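Local atomic coordinates of tailspike protein (Acinetobacter phage vB_ApiP_P1, PDB entry 6E1R), a protein that probably recognises and hydrolyses the capsular polysaccharide of its Acinetobacter host, acting as a trimeric tailspike of the phage. Residues R467-A472 and E544-G549. Sequence-based numbering, arbitrary orientation.
Sequences RLLVNA and EVFTTG
In the antiparallel sheet of the C-terminal domain, beyond the parallel beta-helix, R467-N471 and E544-T548 pair as antiparallel neighbours, R467/T548 and L469/F546 as hydrogen-bonded pairs and V470/V545 as a non-hydrogen-bonded pair. R467 N hydrogen-bonds to T548 O at 2.8 Å, nearly straight at 169°, and F546 N to L469 O at 2.7 Å. That carbonyl also lies at the edge of the F546 ring, in its plane, 3.4 Å from CD1. Both strands are interior, flanked by 484-494 and 435-443. One face turns inward, where L468 CD2 lies 3.7 Å from T547 CG2 and V470 CG2 packs 4.0 Å from V545 CG2, while W521, from the facing four-stranded sheet, packs against V470. The other face meets neighbouring subunits. There chi1 of -55° leaves the T548 methyl CG2 anti to the backbone N, lying over one face of the R467 guanidinium, 3.8 Å above its plane and toward the rim. R467 NE forms a salt bridge with E488 OE2 of the third subunit; this carboxylate probably offsets the charge of the R467 side chains that come close from all three chains. Further along this face, N471 and E544 run side by side, amide and carboxylate planes 35° apart; N471 ND2 hydrogen-bonds to A485 O and S484 OG, E544 OE2 to Y435 OH, and N471 OD1 accepts a hydrogen bond from N550 ND2 of the second subunit.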
ATOM      1  N   ARG A 467     -42.177  22.601   3.390  1.00 40.84           N
ATOM      2  CA  ARG A 467     -42.012  24.041   3.279  1.00 42.83           C
ATOM      3  C   ARG A 467     -41.198  24.379   2.036  1.00 44.96           C
ATOM      4  O   ARG A 467     -40.302  23.629   1.639  1.00 41.79           O
ATOM      5  CB  ARG A 467     -41.314  24.576   4.536  1.00 42.02           C
ATOM      6  CG  ARG A 467     -41.337  26.073   4.741  1.00 47.16           C
ATOM      7  CD  ARG A 467     -40.308  26.435   5.801  1.00 53.84           C
ATOM      8  NE  ARG A 467     -40.353  25.501   6.924  1.00 62.67           N
ATOM      9  CZ  ARG A 467     -39.305  25.178   7.677  1.00 68.30           C
ATOM     10  NH1 ARG A 467     -38.117  25.710   7.429  1.00 72.14           N
ATOM     11  NH2 ARG A 467     -39.443  24.318   8.677  1.00 66.30           N
ATOM     12  N   LEU A 468     -41.517  25.519   1.421  1.00 47.03           N
ATOM     13  CA  LEU A 468     -40.828  25.984   0.223  1.00 40.59           C
ATOM     14  C   LEU A 468     -40.380  27.424   0.415  1.00 40.36           C
ATOM     15  O   LEU A 468     -41.188  28.287   0.772  1.00 45.94           O
ATOM     16  CB  LEU A 468     -41.720  25.881  -1.020  1.00 36.71           C
ATOM     17  CG  LEU A 468     -42.397  24.546  -1.328  1.00 34.41           C
ATOM     18  CD1 LEU A 468     -43.215  24.661  -2.604  1.00 30.68           C
ATOM     19  CD2 LEU A 468     -41.366  23.436  -1.450  1.00 34.97           C
ATOM     20  N   LEU A 469     -39.097  27.680   0.173  1.00 32.34           N
ATOM     21  CA  LEU A 469     -38.542  29.030   0.150  1.00 30.94           C
ATOM     22  C   LEU A 469     -38.184  29.361  -1.293  1.00 37.17           C
ATOM     23  O   LEU A 469     -37.280  28.747  -1.868  1.00 40.92           O
ATOM     24  CB  LEU A 469     -37.321  29.139   1.059  1.00 30.22           C
ATOM     25  CG  LEU A 469     -36.636  30.506   1.113  1.00 31.94           C
ATOM     26  CD1 LEU A 469     -37.587  31.574   1.631  1.00 28.53           C
ATOM     27  CD2 LEU A 469     -35.378  30.441   1.967  1.00 33.79           C
ATOM     28  N   VAL A 470     -38.885  30.330  -1.876  1.00 36.77           N
ATOM     29  CA  VAL A 470     -38.697  30.708  -3.271  1.00 32.52           C
ATOM     30  C   VAL A 470     -38.122  32.114  -3.326  1.00 33.22           C
ATOM     31  O   VAL A 470     -38.684  33.045  -2.735  1.00 34.66           O
ATOM     32  CB  VAL A 470     -40.009  30.629  -4.068  1.00 26.76           C
ATOM     33  CG1 VAL A 470     -39.741  30.940  -5.527  1.00 26.88           C
ATOM     34  CG2 VAL A 470     -40.642  29.257  -3.918  1.00 30.13           C
ATOM     35  N   ASN A 471     -37.010  32.268  -4.036  1.00 39.94           N
ATOM     36  CA  ASN A 471     -36.408  33.568  -4.304  1.00 37.32           C
ATOM     37  C   ASN A 471     -36.514  33.818  -5.802  1.00 38.39           C
ATOM     38  O   ASN A 471     -35.770  33.225  -6.591  1.00 46.29           O
ATOM     39  CB  ASN A 471     -34.955  33.615  -3.833  1.00 33.19           C
ATOM     40  CG  ASN A 471     -34.324  34.985  -4.015  1.00 35.46           C
ATOM     41  OD1 ASN A 471     -33.101  35.125  -3.992  1.00 37.25           O
ATOM     42  ND2 ASN A 471     -35.157  36.005  -4.183  1.00 36.80           N
ATOM     43  N   ALA A 472     -37.440  34.689  -6.190  1.00 31.29           N
ATOM     44  CA  ALA A 472     -37.644  35.041  -7.587  1.00 30.57           C
ATOM     45  C   ALA A 472     -36.923  36.345  -7.891  1.00 31.81           C
ATOM     46  O   ALA A 472     -36.972  37.292  -7.101  1.00 35.49           O
ATOM     47  CB  ALA A 472     -39.132  35.173  -7.910  1.00 27.80           C
ATOM     48  N   GLU A 544     -35.501  30.340  -7.465  1.00 42.66           N
ATOM     49  CA  GLU A 544     -34.654  29.413  -6.723  1.00 41.40           C
ATOM     50  C   GLU A 544     -35.453  28.904  -5.534  1.00 41.71           C
ATOM     51  O   GLU A 544     -35.861  29.694  -4.677  1.00 44.01           O
ATOM     52  CB  GLU A 544     -33.359  30.084  -6.258  1.00 46.50           C
ATOM     53  CG  GLU A 544     -32.394  30.400  -7.385  1.00 46.31           C
ATOM     54  CD  GLU A 544     -31.163  31.154  -6.920  1.00 49.06           C
ATOM     55  OE1 GLU A 544     -31.314  32.262  -6.365  1.00 49.96           O
ATOM     56  OE2 GLU A 544     -30.042  30.634  -7.110  1.00 46.57           O
ATOM     57  N   VAL A 545     -35.678  27.595  -5.487  1.00 38.71           N
ATOM     58  CA  VAL A 545     -36.541  26.982  -4.485  1.00 39.42           C
ATOM     59  C   VAL A 545     -35.680  26.203  -3.500  1.00 39.87           C
ATOM     60  O   VAL A 545     -34.763  25.474  -3.899  1.00 42.44           O
ATOM     61  CB  VAL A 545     -37.598  26.069  -5.138  1.00 35.26           C
ATOM     62  CG1 VAL A 545     -38.553  25.517  -4.091  1.00 36.51           C
ATOM     63  CG2 VAL A 545     -38.361  26.828  -6.214  1.00 26.84           C
ATOM     64  N   PHE A 546     -35.983  26.356  -2.213  1.00 35.78           N
ATOM     65  CA  PHE A 546     -35.313  25.639  -1.132  1.00 30.84           C
ATOM     66  C   PHE A 546     -36.391  24.919  -0.333  1.00 32.31           C
ATOM     67  O   PHE A 546     -37.226  25.565   0.308  1.00 38.83           O
ATOM     68  CB  PHE A 546     -34.517  26.592  -0.236  1.00 30.81           C
ATOM     69  CG  PHE A 546     -33.524  27.448  -0.974  1.00 34.61           C
ATOM     70  CD1 PHE A 546     -33.929  28.608  -1.617  1.00 33.10           C
ATOM     71  CD2 PHE A 546     -32.183  27.100  -1.013  1.00 42.39           C
ATOM     72  CE1 PHE A 546     -33.018  29.399  -2.292  1.00 35.60           C
ATOM     73  CE2 PHE A 546     -31.265  27.889  -1.686  1.00 40.98           C
ATOM     74  CZ  PHE A 546     -31.684  29.039  -2.327  1.00 41.43           C
ATOM     75  N   THR A 547     -36.372  23.590  -0.362  1.00 26.91           N
ATOM     76  CA  THR A 547     -37.432  22.797   0.237  1.00 27.06           C
ATOM     77  C   THR A 547     -37.000  22.241   1.588  1.00 39.63           C
ATOM     78  O   THR A 547     -35.809  22.067   1.861  1.00 36.76           O
ATOM     79  CB  THR A 547     -37.849  21.644  -0.682  1.00 32.91           C
ATOM     80  OG1 THR A 547     -36.882  20.590  -0.602  1.00 36.25           O
ATOM     81  CG2 THR A 547     -37.951  22.123  -2.122  1.00 30.45           C
ATOM     82  N   THR A 548     -37.990  21.970   2.435  1.00 41.03           N
ATOM     83  CA  THR A 548     -37.780  21.392   3.752  1.00 37.98           C
ATOM     84  C   THR A 548     -38.937  20.453   4.052  1.00 40.44           C
ATOM     85  O   THR A 548     -40.092  20.769   3.751  1.00 46.21           O
ATOM     86  CB  THR A 548     -37.685  22.475   4.839  1.00 37.68           C
ATOM     87  OG1 THR A 548     -36.668  23.423   4.490  1.00 38.29           O
ATOM     88  CG2 THR A 548     -37.349  21.859   6.190  1.00 28.39           C
ATOM     89  N   GLY A 549     -38.627  19.301   4.638  1.00 43.18           N
ATOM     90  CA  GLY A 549     -39.662  18.354   4.996  1.00 44.98           C
ATOM     91  C   GLY A 549     -39.885  17.283   3.948  1.00 47.12           C
ATOM     92  O   GLY A 549     -38.962  16.926   3.211  1.00 48.51           O
TER